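Local structure of oxidized polyvinyl alcohol hydrolase (Pseudomonas sp. VM15C, 3WWC) at residues A[124-129]-A[260-265]; A[179-184]-A[233-238]; A[140-143]-A[147-150]. The protein hydrolyses beta-diketones such as 4,6-nonanedione, and cleaves oxidized polyvinyl alcohol in the second step of that polymer's degradation. The protein carries 1 engineered substitution. All blocks are in the same frame, centred on the assembly; numbering follows the deposited sequence.

Contact 1: residues A[124-129]-A[260-265]; sequences WNWNPW and WNCTRP. With BUA (butanoic acid), chain D; BUA (butanoic acid), chain C.
Trp126 meets Cys262 in a sulfur-aromatic contact at the wall of the butanoic acid pocket, above the core of an alpha/beta hydrolase. The loop 124-129 supplies the indole, and strand 259-263, half of a two-stranded hairpin, supplies the sulfur. Cys262 SG, which is held in a disulfide with Cys272 of the neighbouring strand, lies 3.9 Å from Trp126 CH2. It is 4.8 Å from the centroid of the six-membered ring and 48° off the normal, an oblique approach. Trp260 joins from the same strand: Trp126 CZ2 comes to the edge of its ring, 4.3 Å from Trp260 NE1. CG of Trp126 stands opposite the backbone N (chi1 -158°), which carries the indole across to this strand, while NE1 hydrogen-bonds Ser71 OG. One face of the indole is spread under both modelled butanoic acids. Their C1 atoms (chains C and D) overlap, so the two are unlikely to be present in full together. The chain C molecule also has its O2 over a face of the Trp260 ring. Replacing Trp126 by an alanine would probably leave Cys262 SG without its aromatic neighbour, Ser71 OG without the indole N-H, and the two butanoic acids without the flat surface along which they lie. The chain D carboxylate is gripped from the loop side, where Asn125 ND2 donates to its O1 at 3.0 Å with an N-H...O angle of 159°.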
loop_
_atom_site.group_PDB
_atom_site.type_symbol
_atom_site.label_atom_id
_atom_site.label_comp_id
_atom_site.label_asym_id
_atom_site.label_seq_id
_atom_site.Cartn_x
_atom_site.Cartn_y
_atom_site.Cartn_z
ATOM N N TRP A 124 -16.414 -5.868 -2.934
ATOM C CA TRP A 124 -15.248 -5.300 -2.247
ATOM C C TRP A 124 -15.505 -5.098 -0.782
ATOM O O TRP A 124 -16.617 -4.723 -0.357
ATOM C CB TRP A 124 -14.859 -3.952 -2.906
ATOM C CG TRP A 124 -14.422 -4.163 -4.319
ATOM C CD1 TRP A 124 -15.156 -3.940 -5.457
ATOM C CD2 TRP A 124 -13.197 -4.744 -4.738
ATOM N NE1 TRP A 124 -14.448 -4.350 -6.547
ATOM C CE2 TRP A 124 -13.240 -4.848 -6.135
ATOM C CE3 TRP A 124 -12.075 -5.205 -4.053
ATOM C CZ2 TRP A 124 -12.199 -5.383 -6.867
ATOM C CZ3 TRP A 124 -11.032 -5.752 -4.776
ATOM C CH2 TRP A 124 -11.102 -5.836 -6.168
ATOM N N ASN A 125 -14.476 -5.306 0.026
ATOM C CA ASN A 125 -14.645 -5.168 1.445
ATOM C C ASN A 125 -14.841 -3.754 1.979
ATOM O O ASN A 125 -15.721 -3.498 2.839
ATOM C CB ASN A 125 -13.451 -5.776 2.202
ATOM C CG ASN A 125 -13.692 -5.790 3.709
ATOM O OD1 ASN A 125 -14.536 -6.552 4.170
ATOM N ND2 ASN A 125 -12.991 -4.952 4.460
ATOM N N TRP A 126 -14.039 -2.831 1.465
ATOM C CA TRP A 126 -13.955 -1.469 1.996
ATOM C C TRP A 126 -13.917 -0.474 0.837
ATOM O O TRP A 126 -13.209 -0.657 -0.129
ATOM C CB TRP A 126 -12.685 -1.433 2.856
ATOM C CG TRP A 126 -12.716 -0.338 3.864
ATOM C CD1 TRP A 126 -11.859 0.708 3.955
ATOM C CD2 TRP A 126 -13.703 -0.148 4.882
ATOM N NE1 TRP A 126 -12.263 1.562 4.964
ATOM C CE2 TRP A 126 -13.389 1.047 5.546
ATOM C CE3 TRP A 126 -14.820 -0.884 5.296
ATOM C CZ2 TRP A 126 -14.153 1.540 6.607
ATOM C CZ3 TRP A 126 -15.590 -0.388 6.364
ATOM C CH2 TRP A 126 -15.245 0.809 6.997
ATOM N N ASN A 127 -14.696 0.580 0.935
ATOM C CA ASN A 127 -14.869 1.506 -0.195
ATOM C C ASN A 127 -13.734 2.436 -0.670
ATOM O O ASN A 127 -13.755 2.832 -1.820
ATOM C CB ASN A 127 -16.107 2.382 0.079
ATOM C CG ASN A 127 -16.838 2.779 -1.181
ATOM O OD1 ASN A 127 -16.948 2.014 -2.125
ATOM N ND2 ASN A 127 -17.376 3.996 -1.171
ATOM N N PRO A 128 -12.750 2.810 0.183
ATOM C CA PRO A 128 -11.713 3.717 -0.313
ATOM C C PRO A 128 -10.933 3.245 -1.535
ATOM O O PRO A 128 -10.637 4.036 -2.451
ATOM C CB PRO A 128 -10.779 3.899 0.887
ATOM C CG PRO A 128 -11.756 3.822 2.112
ATOM C CD PRO A 128 -12.690 2.639 1.649
ATOM N N TRP A 129 -10.573 1.956 -1.538
ATOM C CA TRP A 129 -9.817 1.375 -2.640
ATOM C C TRP A 129 -10.371 -0.024 -2.858
ATOM O O TRP A 129 -10.956 -0.614 -1.973
ATOM C CB TRP A 129 -8.318 1.219 -2.294
ATOM C CG TRP A 129 -7.602 2.517 -1.866
ATOM C CD1 TRP A 129 -7.288 2.906 -0.572
ATOM C CD2 TRP A 129 -7.127 3.561 -2.723
ATOM N NE1 TRP A 129 -6.662 4.132 -0.586
ATOM C CE2 TRP A 129 -6.544 4.560 -1.889
ATOM C CE3 TRP A 129 -7.139 3.764 -4.112
ATOM C CZ2 TRP A 129 -5.975 5.736 -2.411
ATOM C CZ3 TRP A 129 -6.591 4.912 -4.639
ATOM C CH2 TRP A 129 -6.002 5.903 -3.787
ATOM N N TRP A 260 -8.150 0.387 14.453
ATOM C CA TRP A 260 -9.105 1.279 13.785
ATOM C C TRP A 260 -10.510 0.985 14.261
ATOM O O TRP A 260 -10.929 -0.170 14.303
ATOM C CB TRP A 260 -9.044 1.098 12.248
ATOM C CG TRP A 260 -10.052 1.919 11.406
ATOM C CD1 TRP A 260 -11.129 1.440 10.686
ATOM C CD2 TRP A 260 -10.013 3.324 11.169
ATOM N NE1 TRP A 260 -11.754 2.474 10.012
ATOM C CE2 TRP A 260 -11.091 3.638 10.296
ATOM C CE3 TRP A 260 -9.174 4.352 11.609
ATOM C CZ2 TRP A 260 -11.349 4.943 9.856
ATOM C CZ3 TRP A 260 -9.426 5.655 11.176
ATOM C CH2 TRP A 260 -10.510 5.936 10.306
ATOM N N ASN A 261 -11.221 2.049 14.618
ATOM C CA ASN A 261 -12.619 1.898 15.029
ATOM C C ASN A 261 -13.478 2.429 13.888
ATOM O O ASN A 261 -13.337 3.575 13.460
ATOM C CB ASN A 261 -12.919 2.733 16.266
ATOM C CG ASN A 261 -12.149 2.250 17.485
ATOM O OD1 ASN A 261 -11.591 3.050 18.237
ATOM N ND2 ASN A 261 -12.107 0.967 17.677
ATOM N N CYS A 262 -14.370 1.569 13.434
ATOM C CA CYS A 262 -15.302 1.896 12.380
ATOM C C CYS A 262 -16.411 2.779 12.982
ATOM O O CYS A 262 -16.554 2.867 14.196
ATOM C CB CYS A 262 -15.876 0.592 11.859
ATOM S SG CYS A 262 -14.745 -0.245 10.681
ATOM N N THR A 263 -17.199 3.414 12.135
ATOM C CA THR A 263 -18.287 4.248 12.642
ATOM C C THR A 263 -19.624 3.736 12.092
ATOM O O THR A 263 -19.795 3.687 10.891
ATOM C CB THR A 263 -18.123 5.711 12.181
ATOM O OG1 THR A 263 -16.846 6.218 12.597
ATOM C CG2 THR A 263 -19.234 6.577 12.770
ATOM N N ARG A 264 -20.554 3.354 12.962
ATOM C CA ARG A 264 -21.868 2.895 12.504
ATOM C C ARG A 264 -22.667 4.037 11.853
ATOM O O ARG A 264 -22.279 5.210 11.920
ATOM C CB ARG A 264 -22.684 2.319 13.662
ATOM C CG ARG A 264 -22.104 1.041 14.185
ATOM C CD ARG A 264 -22.961 0.476 15.266
ATOM N NE ARG A 264 -22.309 -0.664 15.901
ATOM C CZ ARG A 264 -21.714 -0.612 17.089
ATOM N NH1 ARG A 264 -21.690 0.531 17.776
ATOM N NH2 ARG A 264 -21.145 -1.700 17.591
ATOM N N PRO A 265 -23.799 3.704 11.209
ATOM C CA PRO A 265 -24.575 4.779 10.580
ATOM C C PRO A 265 -25.073 5.760 11.638
ATOM O O PRO A 265 -25.222 6.955 11.359
ATOM C CB PRO A 265 -25.710 4.018 9.880
ATOM C CG PRO A 265 -25.033 2.707 9.499
ATOM C CD PRO A 265 -24.322 2.380 10.814
HETATM C C1 BUA D . -10.544 -2.297 7.592
HETATM C C2 BUA D . -11.808 -3.104 7.288
HETATM C C3 BUA D . -12.826 -2.895 8.413
HETATM C C4 BUA D . -14.114 -3.646 8.072
HETATM O O1 BUA D . -14.044 -4.536 7.198
HETATM O O2 BUA D . -15.145 -3.311 8.694
HETATM C C1 BUA C . -10.737 -1.457 7.486
HETATM C C2 BUA C . -9.634 -0.482 7.901
HETATM C C3 BUA C . -9.416 0.532 6.778
HETATM C C4 BUA C . -8.391 1.592 7.189
HETATM O O1 BUA C . -8.537 2.734 6.695
HETATM O O2 BUA C . -7.452 1.212 7.926
#

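Contact 2: residues A[179-184]-A[233-238]; sequences GGTMTN and GRVGPY
Val235 is the residue of 233-238 that reaches helix 178-189, meeting Thr181 and Asn184. Gly233 opens a type I beta turn, closed by Gly236 N bonding to Gly233 O at 3.2 Å. Arg234 follows at the first corner and sends NH1 to the carbonyl O of Arg133. At the second corner comes Val235, whose CG2 stands opposite the backbone N while CG1 sits between N and the carbonyl carbon (chi1 70°). CG2 alone does the touching: it lies 3.7 Å from Thr181 CG2, 3.7 Å from Asn184 CB and 3.3 Å from Thr181 O, so one methyl is lodged between residues a helical turn apart. Thr181 OG1 bonds Glu203 N and Ala177 O, and Asn184 ND2 bonds Glu203 O; toward Val235 the helix presents a methyl, a CB and a backbone carbonyl O. Gly236 ends the turn; Pro237, just after it, packs on Leu188 and Phe189. Tyr238 leads away, its OH bonded to Asp209 O. Ala177 is an engineered residue at what, by analogy with relatives, is probably the charge-relay nucleophile position; strand 170-176, the tight turn there and helix 178-189 form the nucleophile elbow of an alpha/beta hydrolase.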
loop_
_atom_site.group_PDB
_atom_site.type_symbol
_atom_site.label_atom_id
_atom_site.label_comp_id
_atom_site.label_asym_id
_atom_site.label_seq_id
_atom_site.Cartn_x
_atom_site.Cartn_y
_atom_site.Cartn_z
ATOM N N GLY A 179 -5.032 2.536 2.332
ATOM C CA GLY A 179 -4.036 2.653 1.260
ATOM C C GLY A 179 -2.906 1.655 1.475
ATOM O O GLY A 179 -2.264 1.276 0.487
ATOM N N GLY A 180 -2.611 1.295 2.722
ATOM C CA GLY A 180 -1.625 0.252 2.986
ATOM C C GLY A 180 -2.178 -1.109 2.559
ATOM O O GLY A 180 -1.424 -1.941 2.063
ATOM N N THR A 181 -3.486 -1.347 2.752
ATOM C CA THR A 181 -4.104 -2.594 2.317
ATOM C C THR A 181 -4.006 -2.659 0.800
ATOM O O THR A 181 -3.693 -3.708 0.233
ATOM C CB THR A 181 -5.569 -2.618 2.757
ATOM O OG1 THR A 181 -5.628 -2.263 4.160
ATOM C CG2 THR A 181 -6.178 -3.997 2.497
ATOM N N MET A 182 -4.286 -1.544 0.158
ATOM C CA MET A 182 -4.194 -1.517 -1.298
ATOM C C MET A 182 -2.774 -1.774 -1.777
ATOM O O MET A 182 -2.586 -2.430 -2.830
ATOM C CB MET A 182 -4.725 -0.162 -1.802
ATOM C CG MET A 182 -4.789 -0.031 -3.342
ATOM S SD MET A 182 -6.050 -1.144 -4.032
ATOM C CE MET A 182 -5.045 -2.142 -5.143
ATOM N N THR A 183 -1.772 -1.297 -1.017
ATOM C CA THR A 183 -0.359 -1.544 -1.378
ATOM C C THR A 183 -0.135 -3.065 -1.332
ATOM O O THR A 183 0.471 -3.645 -2.234
ATOM C CB THR A 183 0.571 -0.862 -0.391
ATOM O OG1 THR A 183 0.352 0.552 -0.484
ATOM C CG2 THR A 183 2.032 -1.155 -0.744
ATOM N N ASN A 184 -0.563 -3.725 -0.257
ATOM C CA ASN A 184 -0.404 -5.169 -0.177
ATOM C C ASN A 184 -1.066 -5.858 -1.385
ATOM O O ASN A 184 -0.462 -6.756 -1.996
ATOM C CB ASN A 184 -1.081 -5.737 1.107
ATOM C CG ASN A 184 -0.238 -5.541 2.347
ATOM O OD1 ASN A 184 0.999 -5.514 2.277
ATOM N ND2 ASN A 184 -0.904 -5.431 3.522
ATOM N N GLY A 233 -5.228 -14.492 2.953
ATOM C CA GLY A 233 -6.037 -13.318 3.295
ATOM C C GLY A 233 -6.831 -12.767 2.115
ATOM O O GLY A 233 -6.420 -12.903 0.958
ATOM N N ARG A 234 -7.929 -12.078 2.443
ATOM C CA ARG A 234 -8.806 -11.489 1.447
ATOM C C ARG A 234 -8.142 -10.338 0.725
ATOM O O ARG A 234 -8.686 -9.876 -0.278
ATOM C CB ARG A 234 -10.127 -11.030 2.102
ATOM C CG ARG A 234 -10.915 -12.220 2.654
ATOM C CD ARG A 234 -12.279 -11.822 3.161
ATOM N NE ARG A 234 -12.166 -11.136 4.451
ATOM C CZ ARG A 234 -12.678 -9.953 4.777
ATOM N NH1 ARG A 234 -13.351 -9.215 3.911
ATOM N NH2 ARG A 234 -12.551 -9.513 6.034
ATOM N N VAL A 235 -7.002 -9.825 1.223
ATOM C CA VAL A 235 -6.302 -8.733 0.522
ATOM C C VAL A 235 -5.720 -9.222 -0.802
ATOM O O VAL A 235 -5.556 -8.429 -1.750
ATOM C CB VAL A 235 -5.145 -8.177 1.421
ATOM C CG1 VAL A 235 -3.991 -9.210 1.562
ATOM C CG2 VAL A 235 -4.590 -6.872 0.828
ATOM N N GLY A 236 -5.460 -10.526 -0.921
ATOM C CA GLY A 236 -4.762 -10.996 -2.119
ATOM C C GLY A 236 -5.470 -12.080 -2.884
ATOM O O GLY A 236 -6.649 -12.298 -2.715
ATOM N N PRO A 237 -4.753 -12.685 -3.805
ATOM C CA PRO A 237 -5.305 -13.779 -4.602
ATOM C C PRO A 237 -5.598 -14.903 -3.593
ATOM O O PRO A 237 -5.004 -14.939 -2.515
ATOM C CB PRO A 237 -4.093 -14.185 -5.475
ATOM C CG PRO A 237 -3.236 -12.991 -5.525
ATOM C CD PRO A 237 -3.349 -12.376 -4.171
ATOM N N TYR A 238 -6.524 -15.793 -3.930
ATOM C CA TYR A 238 -6.717 -17.022 -3.138
ATOM C C TYR A 238 -6.480 -18.282 -4.026
ATOM O O TYR A 238 -7.141 -18.456 -5.052
ATOM C CB TYR A 238 -8.113 -17.179 -2.556
ATOM C CG TYR A 238 -8.166 -18.503 -1.831
ATOM C CD1 TYR A 238 -7.476 -18.689 -0.638
ATOM C CD2 TYR A 238 -8.764 -19.616 -2.438
ATOM C CE1 TYR A 238 -7.353 -19.957 -0.065
ATOM C CE2 TYR A 238 -8.651 -20.875 -1.874
ATOM C CZ TYR A 238 -7.944 -21.036 -0.689
ATOM O OH TYR A 238 -7.841 -22.277 -0.099
#

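Contact 3: residues A[140-143]-A[147-150]; sequences EHWK and GPDS
With chi1 at -54° and chi2 at 122°, Trp142 sets CG opposite its own carbonyl carbon and swings the six-membered ring toward Gly147 and Pro148. The nearest pair is Trp142 CZ3 and Gly147 CA, 3.8 Å apart; Trp142 CH2 is 4.3 Å from Pro148 CD. Both partners come to the ring obliquely. Its two faces are taken by others: His141 CD2 lies 3.7 Å above the plane of Trp142, toward the rim, and the stacked ring of Trp124 is on the opposite face. Rotation of the indole is further fixed by NE1, which bonds Asn122 O. The geometry joins a short 3-10 segment, 140-143, to the N-terminus of helix 148-160, for which Gly147 occupies the N-cap position and Pro148 starts the first turn. Gly147 has a positive phi of 94°, where any beta carbon would be jammed against the preceding carbonyl O, and its N is bonded to Asp145 OD1. Farther from the helix, the 3-10 segment carries a salt bridge of its own: Lys143 NZ meets Glu140 OE1 on the syn side at 3.0 Å, somewhat out of the carboxylate plane.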
loop_
_atom_site.group_PDB
_atom_site.type_symbol
_atom_site.label_atom_id
_atom_site.label_comp_id
_atom_site.label_asym_id
_atom_site.label_seq_id
_atom_site.Cartn_x
_atom_site.Cartn_y
_atom_site.Cartn_z
ATOM N N GLU A 140 -16.320 -13.529 -4.208
ATOM C CA GLU A 140 -15.670 -14.649 -4.849
ATOM C C GLU A 140 -14.864 -14.304 -6.071
ATOM O O GLU A 140 -13.724 -14.801 -6.245
ATOM C CB GLU A 140 -16.751 -15.682 -5.204
ATOM C CG GLU A 140 -16.253 -16.951 -5.887
ATOM C CD GLU A 140 -15.522 -17.894 -4.947
ATOM O OE1 GLU A 140 -15.541 -17.715 -3.696
ATOM O OE2 GLU A 140 -14.908 -18.838 -5.505
ATOM N N HIS A 141 -15.428 -13.464 -6.927
ATOM C CA HIS A 141 -14.742 -13.145 -8.171
ATOM C C HIS A 141 -13.384 -12.488 -7.966
ATOM O O HIS A 141 -12.477 -12.659 -8.757
ATOM C CB HIS A 141 -15.580 -12.220 -9.065
ATOM C CG HIS A 141 -14.845 -11.817 -10.304
ATOM N ND1 HIS A 141 -14.262 -12.749 -11.143
ATOM C CD2 HIS A 141 -14.519 -10.603 -10.804
ATOM C CE1 HIS A 141 -13.598 -12.127 -12.101
ATOM N NE2 HIS A 141 -13.736 -10.825 -11.920
ATOM N N TRP A 142 -13.258 -11.731 -6.887
ATOM C CA TRP A 142 -12.008 -11.037 -6.639
ATOM C C TRP A 142 -10.946 -11.932 -6.071
ATOM O O TRP A 142 -9.840 -11.476 -5.788
ATOM C CB TRP A 142 -12.278 -9.803 -5.754
ATOM C CG TRP A 142 -13.350 -8.925 -6.389
ATOM C CD1 TRP A 142 -14.536 -8.552 -5.814
ATOM C CD2 TRP A 142 -13.325 -8.288 -7.696
ATOM N NE1 TRP A 142 -15.248 -7.718 -6.657
ATOM C CE2 TRP A 142 -14.524 -7.543 -7.817
ATOM C CE3 TRP A 142 -12.392 -8.258 -8.747
ATOM C CZ2 TRP A 142 -14.825 -6.769 -8.965
ATOM C CZ3 TRP A 142 -12.674 -7.489 -9.870
ATOM C CH2 TRP A 142 -13.898 -6.749 -9.972
ATOM N N LYS A 143 -11.245 -13.221 -5.901
ATOM C CA LYS A 143 -10.208 -14.150 -5.462
ATOM C C LYS A 143 -9.095 -14.217 -6.493
ATOM O O LYS A 143 -7.968 -14.477 -6.140
ATOM C CB LYS A 143 -10.739 -15.578 -5.278
ATOM C CG LYS A 143 -11.496 -15.726 -4.047
ATOM C CD LYS A 143 -12.057 -17.164 -3.973
ATOM C CE LYS A 143 -12.570 -17.454 -2.597
ATOM N NZ LYS A 143 -13.001 -18.895 -2.602
ATOM N N GLY A 147 -8.629 -6.514 -9.669
ATOM C CA GLY A 147 -9.533 -5.386 -9.417
ATOM C C GLY A 147 -9.135 -4.131 -10.178
ATOM O O GLY A 147 -7.992 -3.995 -10.583
ATOM N N PRO A 148 -10.031 -3.149 -10.271
ATOM C CA PRO A 148 -9.736 -1.944 -11.039
ATOM C C PRO A 148 -8.774 -0.918 -10.493
ATOM O O PRO A 148 -8.329 -0.092 -11.255
ATOM C CB PRO A 148 -11.126 -1.359 -11.359
ATOM C CG PRO A 148 -12.052 -1.972 -10.351
ATOM C CD PRO A 148 -11.432 -3.240 -9.818
ATOM N N ASP A 149 -8.448 -0.957 -9.199
ATOM C CA ASP A 149 -7.462 -0.012 -8.746
ATOM C C ASP A 149 -6.062 -0.532 -9.091
ATOM O O ASP A 149 -5.233 0.246 -9.583
ATOM C CB ASP A 149 -7.568 0.209 -7.208
ATOM C CG ASP A 149 -8.437 1.397 -6.865
ATOM O OD1 ASP A 149 -8.579 2.312 -7.704
ATOM O OD2 ASP A 149 -8.976 1.451 -5.741
ATOM N N SER A 150 -5.791 -1.815 -8.811
ATOM C CA SER A 150 -4.480 -2.365 -9.125
ATOM C C SER A 150 -4.150 -2.151 -10.600
ATOM O O SER A 150 -3.022 -1.751 -10.942
ATOM C CB SER A 150 -4.447 -3.853 -8.723
ATOM O OG SER A 150 -3.202 -4.462 -9.056
#

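Overall arrangement
Contact 2 is the most central, about 8 Å from the chain centre and wholly buried; contact 1 is buried but about 16 Å out, and contact 3, about 15 Å out, only partly buried. Segments 124-129 and 140-143 belong to the same loop, between strand 96-100 and helix 148-160. The chemistry differs: a valine methyl against aliphatic groups and a helix carbonyl at contact 2, aromatic rings, sulfur and ligand at contact 1, an indole against glycine and proline at contact 3. Polar bonds tie the contacts together: Asn125 OD1 and Arg234 NH1 (2.9 Å) join contacts 1 and 2, Tyr238 N and Lys143 O (2.9 Å) join 2 and 3. Met182 touches Trp129, Asp149 and Ser150, linking all three.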